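Local coordinates for protein condensin complex subunit 3 (Schizosaccharomyces pombe, PDB 5OQR) that serves as a regulatory subunit of the condensin complex, which is required to convert interphase chromatin into mitotic-like condensed chromosomes, at residues A[287-290]-A[291-294]; A[319-323]-A[324-328]; A[586-589]-A[590-594]; A[598-601]-A[602-606]; A[763-767]-A[768-772]. All blocks are in the same frame, centred on the assembly; numbering follows the deposited sequence.

Contact 1: residues A[287-290]-A[291-294]; sequences DVRV and DSLS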
loop_
_atom_site.group_PDB
_atom_site.type_symbol
_atom_site.label_atom_id
_atom_site.label_comp_id
_atom_site.label_asym_id
_atom_site.label_seq_id
_atom_site.Cartn_x
_atom_site.Cartn_y
_atom_site.Cartn_z
ATOM N N ASP A 287 11.789 -0.226 -18.896
ATOM C CA ASP A 287 10.741 -1.162 -19.285
ATOM C C ASP A 287 9.836 -0.539 -20.338
ATOM O O ASP A 287 9.372 -1.225 -21.254
ATOM C CB ASP A 287 9.929 -1.588 -18.062
ATOM C CG ASP A 287 10.622 -2.661 -17.239
ATOM O OD1 ASP A 287 11.391 -3.456 -17.817
ATOM O OD2 ASP A 287 10.390 -2.715 -16.013
ATOM N N VAL A 288 9.591 0.766 -20.229
ATOM C CA VAL A 288 8.786 1.475 -21.217
ATOM C C VAL A 288 9.609 1.788 -22.460
ATOM O O VAL A 288 9.113 1.686 -23.587
ATOM C CB VAL A 288 8.203 2.755 -20.592
ATOM C CG1 VAL A 288 7.367 3.519 -21.607
ATOM C CG2 VAL A 288 7.374 2.420 -19.362
ATOM N N ARG A 289 10.866 2.178 -22.279
ATOM C CA ARG A 289 11.729 2.634 -23.367
ATOM C C ARG A 289 12.923 1.688 -23.474
ATOM O O ARG A 289 14.062 2.075 -23.198
ATOM C CB ARG A 289 12.188 4.086 -23.127
ATOM C CG ARG A 289 11.089 5.056 -22.693
ATOM C CD ARG A 289 10.259 5.555 -23.862
ATOM N NE ARG A 289 11.072 6.237 -24.864
ATOM C CZ ARG A 289 11.382 7.529 -24.839
ATOM N NH1 ARG A 289 10.953 8.311 -23.859
ATOM N NH2 ARG A 289 12.128 8.045 -25.802
ATOM N N VAL A 290 12.663 0.444 -23.884
ATOM C CA VAL A 290 13.742 -0.531 -24.011
ATOM C C VAL A 290 14.744 -0.093 -25.070
ATOM O O VAL A 290 15.932 -0.424 -24.986
ATOM C CB VAL A 290 13.169 -1.925 -24.331
ATOM C CG1 VAL A 290 14.292 -2.947 -24.449
ATOM C CG2 VAL A 290 12.180 -2.351 -23.264
ATOM N N ASP A 291 14.288 0.645 -26.083
ATOM C CA ASP A 291 15.190 1.089 -27.140
ATOM C C ASP A 291 16.338 1.916 -26.578
ATOM O O ASP A 291 17.469 1.839 -27.071
ATOM C CB ASP A 291 14.418 1.897 -28.183
ATOM C CG ASP A 291 13.619 3.033 -27.568
ATOM O OD1 ASP A 291 12.984 2.814 -26.516
ATOM O OD2 ASP A 291 13.627 4.147 -28.134
ATOM N N SER A 292 16.068 2.710 -25.540
ATOM C CA SER A 292 17.095 3.585 -24.989
ATOM C C SER A 292 18.171 2.801 -24.252
ATOM O O SER A 292 19.318 3.253 -24.172
ATOM C CB SER A 292 16.460 4.610 -24.051
ATOM O OG SER A 292 15.561 5.451 -24.749
ATOM N N LEU A 293 17.828 1.632 -23.708
ATOM C CA LEU A 293 18.799 0.869 -22.933
ATOM C C LEU A 293 20.038 0.553 -23.760
ATOM O O LEU A 293 21.163 0.605 -23.253
ATOM C CB LEU A 293 18.162 -0.418 -22.413
ATOM C CG LEU A 293 18.991 -1.185 -21.382
ATOM C CD1 LEU A 293 19.047 -0.428 -20.064
ATOM C CD2 LEU A 293 18.441 -2.583 -21.174
ATOM N N SER A 294 19.852 0.227 -25.037
ATOM C CA SER A 294 20.968 -0.083 -25.920
ATOM C C SER A 294 21.704 1.157 -26.402
ATOM O O SER A 294 22.681 1.024 -27.145
ATOM C CB SER A 294 20.473 -0.881 -27.128
ATOM O OG SER A 294 19.793 -2.052 -26.722
#
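R289 O accepts the backbone N of S292 at 3.1 Å. The bond is bent, with an N-H...O angle of 140°, and the donor stands above the carbonyl plane, 58° out of it, so no lone pair faces it squarely. L293 N reaches V290 O in a similar way, also at 3.1 Å. Both bonds span three residues. They form a short, weakly bonded helical turn just after R289, the residue at which helix 275-288 loses its helical backbone angles.

The D291 side chain folds back over this bend. Its CG sits between its own backbone N and carbonyl carbon (chi1 53°), which brings OD1 to 3.2 Å from R289 C and 3.7 Å from R289 CB. S292 OG lies 4.0 Å from the same R289 CB. The R289 chain bends at chi2 and chi3, and its NH1 is hydrogen-bonded to A251 O of helix 240-257. R289 NE stays 4.3 Å from D291 OD1, beyond a salt bridge. L293 CB rests 3.4 Å from V290 O, and the leucine side chain is buried against F286 of helix 275-288 and F317 of helix 308-324.

The attraction between R289 and D291 is therefore probably modest at this largely exposed site. The arginine has a firmer partner in the A251 carbonyl, and the turn itself is held by its two bent backbone bonds.

Contact 2: residues A[319-323]-A[324-328]; sequences EICIE and KNYTD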
loop_
_atom_site.group_PDB
_atom_site.type_symbol
_atom_site.label_atom_id
_atom_site.label_comp_id
_atom_site.label_asym_id
_atom_site.label_seq_id
_atom_site.Cartn_x
_atom_site.Cartn_y
_atom_site.Cartn_z
ATOM N N GLU A 319 22.370 -3.859 -13.100
ATOM C CA GLU A 319 21.382 -4.678 -12.408
ATOM C C GLU A 319 20.325 -5.205 -13.372
ATOM O O GLU A 319 19.932 -6.374 -13.296
ATOM C CB GLU A 319 20.733 -3.859 -11.294
ATOM C CG GLU A 319 20.314 -4.661 -10.082
ATOM C CD GLU A 319 20.173 -3.795 -8.847
ATOM O OE1 GLU A 319 19.051 -3.318 -8.579
ATOM O OE2 GLU A 319 21.190 -3.576 -8.153
ATOM N N ILE A 320 19.857 -4.355 -14.288
ATOM C CA ILE A 320 18.849 -4.770 -15.260
ATOM C C ILE A 320 19.401 -5.871 -16.157
ATOM O O ILE A 320 18.822 -6.958 -16.269
ATOM C CB ILE A 320 18.376 -3.560 -16.088
ATOM C CG1 ILE A 320 17.637 -2.562 -15.196
ATOM C CG2 ILE A 320 17.476 -4.002 -17.239
ATOM C CD1 ILE A 320 17.458 -1.199 -15.824
ATOM N N CYS A 321 20.531 -5.601 -16.812
ATOM C CA CYS A 321 21.055 -6.528 -17.810
ATOM C C CYS A 321 21.294 -7.912 -17.221
ATOM O O CYS A 321 21.097 -8.924 -17.901
ATOM C CB CYS A 321 22.346 -5.973 -18.407
ATOM S SG CYS A 321 22.122 -4.468 -19.370
ATOM N N ILE A 322 21.725 -7.982 -15.962
ATOM C CA ILE A 322 21.940 -9.277 -15.324
ATOM C C ILE A 322 20.614 -10.004 -15.144
ATOM O O ILE A 322 20.488 -11.193 -15.460
ATOM C CB ILE A 322 22.680 -9.098 -13.986
ATOM C CG1 ILE A 322 24.116 -8.636 -14.247
ATOM C CG2 ILE A 322 22.677 -10.399 -13.183
ATOM C CD1 ILE A 322 24.915 -8.320 -13.002
ATOM N N GLU A 323 19.605 -9.303 -14.625
ATOM C CA GLU A 323 18.287 -9.909 -14.468
ATOM C C GLU A 323 17.706 -10.292 -15.821
ATOM O O GLU A 323 17.232 -11.417 -16.014
ATOM C CB GLU A 323 17.358 -8.942 -13.737
ATOM C CG GLU A 323 15.962 -9.492 -13.463
ATOM C CD GLU A 323 14.866 -8.478 -13.737
ATOM O OE1 GLU A 323 13.703 -8.896 -13.927
ATOM O OE2 GLU A 323 15.163 -7.264 -13.765
ATOM N N LYS A 324 17.732 -9.360 -16.773
ATOM C CA LYS A 324 17.207 -9.610 -18.107
ATOM C C LYS A 324 18.118 -10.498 -18.944
ATOM O O LYS A 324 17.696 -10.952 -20.013
ATOM C CB LYS A 324 16.984 -8.283 -18.831
ATOM C CG LYS A 324 15.526 -7.903 -19.022
ATOM C CD LYS A 324 14.779 -7.798 -17.707
ATOM C CE LYS A 324 13.457 -7.073 -17.900
ATOM N NZ LYS A 324 12.531 -7.257 -16.752
ATOM N N ASN A 325 19.345 -10.750 -18.493
ATOM C CA ASN A 325 20.295 -11.592 -19.220
ATOM C C ASN A 325 20.684 -10.958 -20.554
ATOM O O ASN A 325 20.837 -11.641 -21.567
ATOM C CB ASN A 325 19.735 -13.000 -19.432
ATOM C CG ASN A 325 20.823 -14.032 -19.659
ATOM O OD1 ASN A 325 21.977 -13.829 -19.284
ATOM N ND2 ASN A 325 20.459 -15.150 -20.276
ATOM N N TYR A 326 20.839 -9.634 -20.554
ATOM C CA TYR A 326 21.331 -8.904 -21.721
ATOM C C TYR A 326 22.856 -8.963 -21.699
ATOM O O TYR A 326 23.550 -8.012 -21.330
ATOM C CB TYR A 326 20.823 -7.469 -21.715
ATOM C CG TYR A 326 19.318 -7.329 -21.804
ATOM C CD1 TYR A 326 18.538 -8.309 -22.403
ATOM C CD2 TYR A 326 18.678 -6.210 -21.292
ATOM C CE1 TYR A 326 17.165 -8.177 -22.487
ATOM C CE2 TYR A 326 17.310 -6.068 -21.371
ATOM C CZ TYR A 326 16.557 -7.054 -21.972
ATOM O OH TYR A 326 15.191 -6.913 -22.049
ATOM N N THR A 327 23.383 -10.115 -22.116
ATOM C CA THR A 327 24.809 -10.385 -21.965
ATOM C C THR A 327 25.647 -9.394 -22.763
ATOM O O THR A 327 26.603 -8.810 -22.240
ATOM C CB THR A 327 25.119 -11.817 -22.400
ATOM O OG1 THR A 327 24.885 -11.954 -23.806
ATOM C CG2 THR A 327 24.250 -12.813 -21.639
ATOM N N ASP A 328 25.312 -9.198 -24.039
ATOM C CA ASP A 328 26.075 -8.266 -24.863
ATOM C C ASP A 328 26.058 -6.862 -24.276
ATOM O O ASP A 328 27.032 -6.115 -24.426
ATOM C CB ASP A 328 25.524 -8.253 -26.287
ATOM C CG ASP A 328 25.787 -9.551 -27.022
ATOM O OD1 ASP A 328 26.834 -10.179 -26.764
ATOM O OD2 ASP A 328 24.946 -9.943 -27.858
#
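C321 and Y326 both carry their side chains beside the backbone N and anti to the carbonyl carbon (chi1 -63° in Y326). This brings C321 CB to 3.9 Å from Y326 CB, with C321 SG at 4.0 Å from that same Y326 CB. The ring of Y326 then lies against K324. One of its faces is covered by K324 CB, which stands 3.3 Å above the plane and over the ring centre.

K324 N gives an almost straight bond to I320 O at 2.7 Å. Beyond it the chain turns off at N325, which has positive phi. N325 is the C-prime residue of a Schellman motif that ends helix 308-324. Y326 N reaches back to C321 O at 2.8 Å, lying in the carbonyl plane on a lone pair. Inside this bond, N325 N makes a weak one to I322 O at 3.3 Å. Y326 itself is the centre of an inverse gamma turn, which leads the chain into the short helix 327-330.

On the exposed side, E323 and K324 lie side by side and point the same way. K324 NZ meets E323 OE1 in a long, weak salt bridge of 3.5 Å. K324 also packs on D287 of helix 275-288, while C321 is buried against L329 and L330 of helix 327-330.

Contact 3: residues A[586-589]-A[590-594]; sequences GAEA and IAKLL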
loop_
_atom_site.group_PDB
_atom_site.type_symbol
_atom_site.label_atom_id
_atom_site.label_comp_id
_atom_site.label_asym_id
_atom_site.label_seq_id
_atom_site.Cartn_x
_atom_site.Cartn_y
_atom_site.Cartn_z
ATOM N N GLY A 586 8.004 -6.417 19.009
ATOM C CA GLY A 586 7.358 -7.569 19.614
ATOM C C GLY A 586 6.322 -8.188 18.697
ATOM O O GLY A 586 6.275 -9.407 18.522
ATOM N N ALA A 587 5.487 -7.349 18.082
ATOM C CA ALA A 587 4.495 -7.852 17.142
ATOM C C ALA A 587 5.157 -8.601 15.996
ATOM O O ALA A 587 4.698 -9.677 15.599
ATOM C CB ALA A 587 3.645 -6.701 16.606
ATOM N N GLU A 588 6.241 -8.048 15.451
ATOM C CA GLU A 588 6.921 -8.701 14.339
ATOM C C GLU A 588 7.557 -10.012 14.778
ATOM O O GLU A 588 7.460 -11.020 14.073
ATOM C CB GLU A 588 7.972 -7.764 13.748
ATOM C CG GLU A 588 8.490 -8.204 12.394
ATOM C CD GLU A 588 9.481 -7.226 11.799
ATOM O OE1 GLU A 588 9.711 -6.162 12.412
ATOM O OE2 GLU A 588 10.030 -7.521 10.718
ATOM N N ALA A 589 8.206 -10.020 15.944
ATOM C CA ALA A 589 8.835 -11.239 16.441
ATOM C C ALA A 589 7.813 -12.360 16.596
ATOM O O ALA A 589 8.033 -13.486 16.136
ATOM C CB ALA A 589 9.532 -10.959 17.770
ATOM N N ILE A 590 6.689 -12.067 17.250
ATOM C CA ILE A 590 5.625 -13.058 17.401
ATOM C C ILE A 590 5.189 -13.576 16.037
ATOM O O ILE A 590 5.026 -14.784 15.833
ATOM C CB ILE A 590 4.446 -12.449 18.180
ATOM C CG1 ILE A 590 4.870 -12.150 19.618
ATOM C CG2 ILE A 590 3.240 -13.384 18.173
ATOM C CD1 ILE A 590 4.032 -11.099 20.297
ATOM N N ALA A 591 4.994 -12.666 15.084
ATOM C CA ALA A 591 4.509 -13.058 13.765
ATOM C C ALA A 591 5.411 -14.109 13.129
ATOM O O ALA A 591 4.929 -15.124 12.618
ATOM C CB ALA A 591 4.400 -11.830 12.864
ATOM N N LYS A 592 6.727 -13.882 13.142
ATOM C CA LYS A 592 7.624 -14.828 12.484
ATOM C C LYS A 592 7.797 -16.104 13.298
ATOM O O LYS A 592 7.957 -17.183 12.718
ATOM C CB LYS A 592 8.986 -14.187 12.193
ATOM C CG LYS A 592 9.495 -13.210 13.232
ATOM C CD LYS A 592 10.920 -12.761 12.941
ATOM C CE LYS A 592 10.993 -11.868 11.710
ATOM N NZ LYS A 592 12.399 -11.493 11.394
ATOM N N LEU A 593 7.758 -16.015 14.628
ATOM C CA LEU A 593 7.802 -17.225 15.441
ATOM C C LEU A 593 6.609 -18.134 15.161
ATOM O O LEU A 593 6.741 -19.361 15.203
ATOM C CB LEU A 593 7.847 -16.869 16.926
ATOM C CG LEU A 593 9.134 -16.258 17.477
ATOM C CD1 LEU A 593 8.968 -15.939 18.949
ATOM C CD2 LEU A 593 10.316 -17.190 17.275
ATOM N N LEU A 594 5.443 -17.554 14.874
ATOM C CA LEU A 594 4.266 -18.365 14.571
ATOM C C LEU A 594 4.389 -19.024 13.203
ATOM O O LEU A 594 4.211 -20.241 13.072
ATOM C CB LEU A 594 3.005 -17.500 14.645
ATOM C CG LEU A 594 2.167 -17.574 15.926
ATOM C CD1 LEU A 594 3.022 -17.508 17.178
ATOM C CD2 LEU A 594 1.151 -16.449 15.939
#
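I590 meets the flat peptide group of G586 with both its backbone and its side chain. I590 N gives a nearly straight hydrogen bond to G586 O at 3.0 Å, with the donor tilted 20° from the carbonyl plane. The side chain adds I590 CD1, 3.3 Å from the same G586 O. It gets there because CG1 stands beside the backbone N, anti to the carbonyl carbon (chi1 -66°).

The next peptide carbonyls repeat the pattern. A591 N bonds to A587 O, with the donor also somewhat out of plane. K592 N and L593 N approach E588 O and A589 O nearly head-on. K592 CG lies between its backbone N and carbonyl carbon, which sets it near two carbonyls, 3.1 Å from E588 O and 3.3 Å from A589 O.

The polar ends of E588 and K592 sit near each other, with 4.7 Å between E588 OE2 and K592 NZ, but both turn to another protein chain. E588 OE2 is hydrogen-bonded to an aromatic side chain there. K592 NZ bonds to that chain's backbone, and K592 makes a cation-pi contact with an aromatic side chain there.

A589 fits against I544 and T548 of helix 537-554, and I590 on L574 of helix 563-574. The i+4 to i bonds are those of a regular alpha helix; burial between packed neighbours suits the alpha-helical solenoid of a HEAT-repeat protein.

Contact 4: residues A[598-601]-A[602-606]; sequences HYRD and ELFLK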
loop_
_atom_site.group_PDB
_atom_site.type_symbol
_atom_site.label_atom_id
_atom_site.label_comp_id
_atom_site.label_asym_id
_atom_site.label_seq_id
_atom_site.Cartn_x
_atom_site.Cartn_y
_atom_site.Cartn_z
ATOM N N HIS A 598 5.695 -22.195 14.560
ATOM C CA HIS A 598 4.472 -22.517 15.291
ATOM C C HIS A 598 4.753 -22.495 16.792
ATOM O O HIS A 598 4.626 -23.493 17.502
ATOM C CB HIS A 598 3.892 -23.867 14.856
ATOM C CG HIS A 598 3.180 -23.822 13.541
ATOM N ND1 HIS A 598 2.150 -22.945 13.283
ATOM C CD2 HIS A 598 3.342 -24.553 12.414
ATOM C CE1 HIS A 598 1.714 -23.131 12.050
ATOM N NE2 HIS A 598 2.420 -24.103 11.501
ATOM N N TYR A 599 5.154 -21.318 17.261
ATOM C CA TYR A 599 5.627 -21.126 18.630
ATOM C C TYR A 599 4.453 -20.688 19.492
ATOM O O TYR A 599 4.186 -19.498 19.663
ATOM C CB TYR A 599 6.761 -20.109 18.654
ATOM C CG TYR A 599 7.326 -19.816 20.025
ATOM C CD1 TYR A 599 8.205 -20.696 20.637
ATOM C CD2 TYR A 599 6.994 -18.652 20.700
ATOM C CE1 TYR A 599 8.727 -20.432 21.884
ATOM C CE2 TYR A 599 7.510 -18.378 21.949
ATOM C CZ TYR A 599 8.378 -19.272 22.536
ATOM O OH TYR A 599 8.900 -19.007 23.782
ATOM N N ARG A 600 3.739 -21.670 20.043
ATOM C CA ARG A 600 2.640 -21.416 20.973
ATOM C C ARG A 600 1.569 -20.536 20.333
ATOM O O ARG A 600 1.099 -19.563 20.924
ATOM C CB ARG A 600 3.164 -20.781 22.261
ATOM C CG ARG A 600 4.547 -21.256 22.673
ATOM C CD ARG A 600 4.958 -20.673 24.009
ATOM N NE ARG A 600 4.277 -21.323 25.124
ATOM C CZ ARG A 600 4.316 -20.896 26.380
ATOM N NH1 ARG A 600 3.667 -21.560 27.324
ATOM N NH2 ARG A 600 4.995 -19.804 26.697
ATOM N N ASP A 601 1.186 -20.888 19.103
ATOM C CA ASP A 601 0.236 -20.076 18.348
ATOM C C ASP A 601 -0.974 -19.720 19.200
ATOM O O ASP A 601 -1.338 -18.549 19.328
ATOM C CB ASP A 601 -0.217 -20.817 17.090
ATOM C CG ASP A 601 0.930 -21.433 16.329
ATOM O OD1 ASP A 601 1.885 -21.898 16.977
ATOM O OD2 ASP A 601 0.874 -21.460 15.083
ATOM N N GLU A 602 -1.601 -20.736 19.797
ATOM C CA GLU A 602 -2.807 -20.529 20.593
ATOM C C GLU A 602 -2.611 -19.423 21.619
ATOM O O GLU A 602 -3.496 -18.582 21.819
ATOM C CB GLU A 602 -3.202 -21.830 21.298
ATOM C CG GLU A 602 -3.053 -23.098 20.455
ATOM C CD GLU A 602 -1.652 -23.694 20.511
ATOM O OE1 GLU A 602 -0.933 -23.448 21.503
ATOM O OE2 GLU A 602 -1.264 -24.394 19.551
ATOM N N LEU A 603 -1.452 -19.406 22.279
ATOM C CA LEU A 603 -1.228 -18.466 23.373
ATOM C C LEU A 603 -1.066 -17.040 22.860
ATOM O O LEU A 603 -1.513 -16.089 23.510
ATOM C CB LEU A 603 -0.000 -18.896 24.175
ATOM C CG LEU A 603 0.305 -18.083 25.434
ATOM C CD1 LEU A 603 -0.747 -18.319 26.503
ATOM C CD2 LEU A 603 1.696 -18.410 25.961
ATOM N N PHE A 604 -0.432 -16.868 21.702
ATOM C CA PHE A 604 -0.174 -15.536 21.167
ATOM C C PHE A 604 -1.253 -15.061 20.209
ATOM O O PHE A 604 -1.443 -13.849 20.056
ATOM C CB PHE A 604 1.178 -15.508 20.446
ATOM C CG PHE A 604 2.358 -15.517 21.370
ATOM C CD1 PHE A 604 2.704 -14.382 22.078
ATOM C CD2 PHE A 604 3.123 -16.656 21.528
ATOM C CE1 PHE A 604 3.786 -14.384 22.930
ATOM C CE2 PHE A 604 4.206 -16.665 22.377
ATOM C CZ PHE A 604 4.539 -15.527 23.081
ATOM N N LEU A 605 -1.962 -15.984 19.559
ATOM C CA LEU A 605 -2.919 -15.594 18.530
ATOM C C LEU A 605 -3.971 -14.637 19.078
ATOM O O LEU A 605 -4.386 -13.699 18.389
ATOM C CB LEU A 605 -3.577 -16.846 17.947
ATOM C CG LEU A 605 -3.846 -16.982 16.449
ATOM C CD1 LEU A 605 -2.826 -16.275 15.577
ATOM C CD2 LEU A 605 -3.868 -18.466 16.110
ATOM N N LYS A 606 -4.414 -14.852 20.321
ATOM C CA LYS A 606 -5.443 -13.980 20.883
ATOM C C LYS A 606 -4.875 -12.624 21.279
ATOM O O LYS A 606 -5.432 -11.599 20.849
ATOM C CB LYS A 606 -6.139 -14.684 22.053
ATOM C CG LYS A 606 -7.251 -13.881 22.710
ATOM C CD LYS A 606 -7.348 -14.194 24.191
ATOM C CE LYS A 606 -8.452 -13.392 24.854
ATOM N NZ LYS A 606 -8.229 -13.232 26.316
#
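Y599 CE2 lies 3.7 Å from F604 CE2, with the two side chains crossing at a slant. F604 CD2 also comes to 3.6 Å from Y599 O, which sits at the edge of the phenylalanine ring, near its plane. Beside this pair, R600 and L603 run side by side and point the same way. L603 CD2 stands over one face of the R600 guanidinium, 3.6 Å above its centre. The L603 CG lies anti to the backbone N (chi1 -175°), which lays the leucine alongside the arginine.

The backbone fixes these positions. R600 is at the N-cap position of helix 601-613. Its O takes F604 N at 3.2 Å, nearly straight out from the carbonyl, and D601 O receives L605 N in the same manner. The preceding turn is tied by H598 ND1, which gives a hydrogen bond of 2.7 Å to D601 OD2. That oxygen uses its syn lone pair and lies in the imidazole plane. The same D601 OD2 is also hydrogen-bonded to Y634 OH.

Further out, R600 NH2 bonds to S567 OG, and F604 stacks on the ring of F571. Replacing R600 by an alanine would probably leave S567 without this partner and open a gap over L603 CD2 where the guanidinium now lies.

The turn thus joins helix 580-597 to helix 601-613. Helix 563-574 lies against Y599, L603 and F604, while Y634 of helix 621-635 and R644 of helix 639-661 pack on H598 and L605.

Contact 5: residues A[763-767]-A[768-772]; sequences FTMDS and TSLSI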
loop_
_atom_site.group_PDB
_atom_site.type_symbol
_atom_site.label_atom_id
_atom_site.label_comp_id
_atom_site.label_asym_id
_atom_site.label_seq_id
_atom_site.Cartn_x
_atom_site.Cartn_y
_atom_site.Cartn_z
ATOM N N PHE A 763 -32.583 -18.359 27.917
ATOM C CA PHE A 763 -32.321 -16.929 27.905
ATOM C C PHE A 763 -33.407 -16.199 27.122
ATOM O O PHE A 763 -34.014 -16.744 26.197
ATOM C CB PHE A 763 -30.950 -16.642 27.292
ATOM C CG PHE A 763 -29.795 -17.050 28.164
ATOM C CD1 PHE A 763 -29.758 -16.697 29.502
ATOM C CD2 PHE A 763 -28.746 -17.789 27.644
ATOM C CE1 PHE A 763 -28.697 -17.070 30.303
ATOM C CE2 PHE A 763 -27.683 -18.165 28.440
ATOM C CZ PHE A 763 -27.658 -17.806 29.771
ATOM N N THR A 764 -33.653 -14.953 27.511
ATOM C CA THR A 764 -34.661 -14.125 26.862
ATOM C C THR A 764 -34.027 -13.418 25.670
ATOM O O THR A 764 -33.082 -12.640 25.834
ATOM C CB THR A 764 -35.242 -13.109 27.843
ATOM O OG1 THR A 764 -35.656 -13.782 29.038
ATOM C CG2 THR A 764 -36.438 -12.400 27.226
ATOM N N MET A 765 -34.552 -13.686 24.479
ATOM C CA MET A 765 -33.995 -13.169 23.240
ATOM C C MET A 765 -35.045 -12.380 22.473
ATOM O O MET A 765 -36.237 -12.697 22.510
ATOM C CB MET A 765 -33.460 -14.307 22.367
ATOM C CG MET A 765 -32.056 -14.746 22.737
ATOM S SD MET A 765 -31.611 -16.341 22.037
ATOM C CE MET A 765 -32.569 -17.445 23.070
ATOM N N ASP A 766 -34.584 -11.347 21.776
ATOM C CA ASP A 766 -35.455 -10.513 20.967
ATOM C C ASP A 766 -35.840 -11.245 19.684
ATOM O O ASP A 766 -35.450 -12.390 19.442
ATOM C CB ASP A 766 -34.770 -9.184 20.656
ATOM C CG ASP A 766 -33.553 -9.354 19.776
ATOM O OD1 ASP A 766 -33.710 -9.352 18.539
ATOM O OD2 ASP A 766 -32.441 -9.492 20.321
ATOM N N SER A 767 -36.609 -10.562 18.836
ATOM C CA SER A 767 -37.146 -11.195 17.637
ATOM C C SER A 767 -36.038 -11.583 16.666
ATOM O O SER A 767 -35.992 -12.722 16.188
ATOM C CB SER A 767 -38.144 -10.258 16.960
ATOM O OG SER A 767 -39.314 -10.112 17.738
ATOM N N THR A 768 -35.144 -10.645 16.348
ATOM C CA THR A 768 -34.120 -10.921 15.346
ATOM C C THR A 768 -33.198 -12.047 15.801
ATOM O O THR A 768 -32.840 -12.923 15.006
ATOM C CB THR A 768 -33.317 -9.655 15.039
ATOM O OG1 THR A 768 -32.573 -9.258 16.196
ATOM C CG2 THR A 768 -34.241 -8.521 14.618
ATOM N N SER A 769 -32.807 -12.046 17.076
ATOM C CA SER A 769 -32.024 -13.158 17.605
ATOM C C SER A 769 -32.741 -14.481 17.373
ATOM O O SER A 769 -32.178 -15.415 16.792
ATOM C CB SER A 769 -31.755 -12.951 19.096
ATOM O OG SER A 769 -31.134 -11.705 19.342
ATOM N N LEU A 770 -33.997 -14.574 17.818
ATOM C CA LEU A 770 -34.767 -15.797 17.630
ATOM C C LEU A 770 -34.895 -16.159 16.159
ATOM O O LEU A 770 -34.904 -17.344 15.810
ATOM C CB LEU A 770 -36.151 -15.637 18.258
ATOM C CG LEU A 770 -36.157 -15.483 19.779
ATOM C CD1 LEU A 770 -37.436 -14.814 20.248
ATOM C CD2 LEU A 770 -35.987 -16.838 20.442
ATOM N N SER A 771 -34.994 -15.159 15.282
ATOM C CA SER A 771 -35.116 -15.435 13.855
ATOM C C SER A 771 -33.811 -15.979 13.285
ATOM O O SER A 771 -33.826 -16.877 12.437
ATOM C CB SER A 771 -35.539 -14.168 13.114
ATOM O OG SER A 771 -35.828 -14.443 11.755
ATOM N N ILE A 772 -32.674 -15.449 13.737
ATOM C CA ILE A 772 -31.385 -15.962 13.282
ATOM C C ILE A 772 -31.187 -17.393 13.762
ATOM O O ILE A 772 -30.749 -18.262 12.999
ATOM C CB ILE A 772 -30.246 -15.044 13.762
ATOM C CG1 ILE A 772 -30.404 -13.642 13.172
ATOM C CG2 ILE A 772 -28.885 -15.616 13.367
ATOM C CD1 ILE A 772 -29.555 -12.597 13.859
#
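D766 carries the tight part of this contact, as the N-cap of helix 767-785. Its OD1 accepts two donors. T768 OG1 comes at 2.6 Å on the syn lone pair, and S769 N comes at 3.2 Å from above the carboxylate plane. The other oxygen, D766 OD2, takes S769 OG at 2.8 Å, also from above the plane. The carboxylate can turn to these donors because CG sits between the backbone N and carbonyl carbon (chi1 66°). A leucine in place of D766 would probably leave S769 N and both hydroxyls without their acceptor and the helix start uncapped.

Packing on the flank is apolar. M765 CB lies 3.9 Å from L770 CG, and this pair, one residue before the cap and four after it, forms a hydrophobic staple. S767 is on the looser, solvent side. T768 and L770, though part of the contact, are also largely exposed. K728 of helix 725-736 adds a long, weak ion pair to D766 OD1 and a weak hydrogen bond to T768 OG1.

In the fold, M765 tucks against I731 of helix 725-736 and Y758 of helix 745-759. The loop from helix 745-759 thus enters helix 767-785 beside both.

The contacts fall into two touching pairs and one separate site. Contacts 1 and 2 have centres 13 Å apart, and L293 CD2 packs on Y326 CD2 at 3.6 Å, so the turn after one helix meets the ending of another. The centres of contacts 3 and 4 are about 10 Å apart, on consecutive helices. L593 O and Y599 N probably share a hydrogen bond of 3.3 Å, and I590 CG2 touches F604 CB at 3.7 Å. The pairs stand well apart, with about 37 Å between the centres of contacts 2 and 3, the closest members. Contact 5 lies 35 Å from contact 4, centre to centre. Contact 3 alone touches the other protein chain.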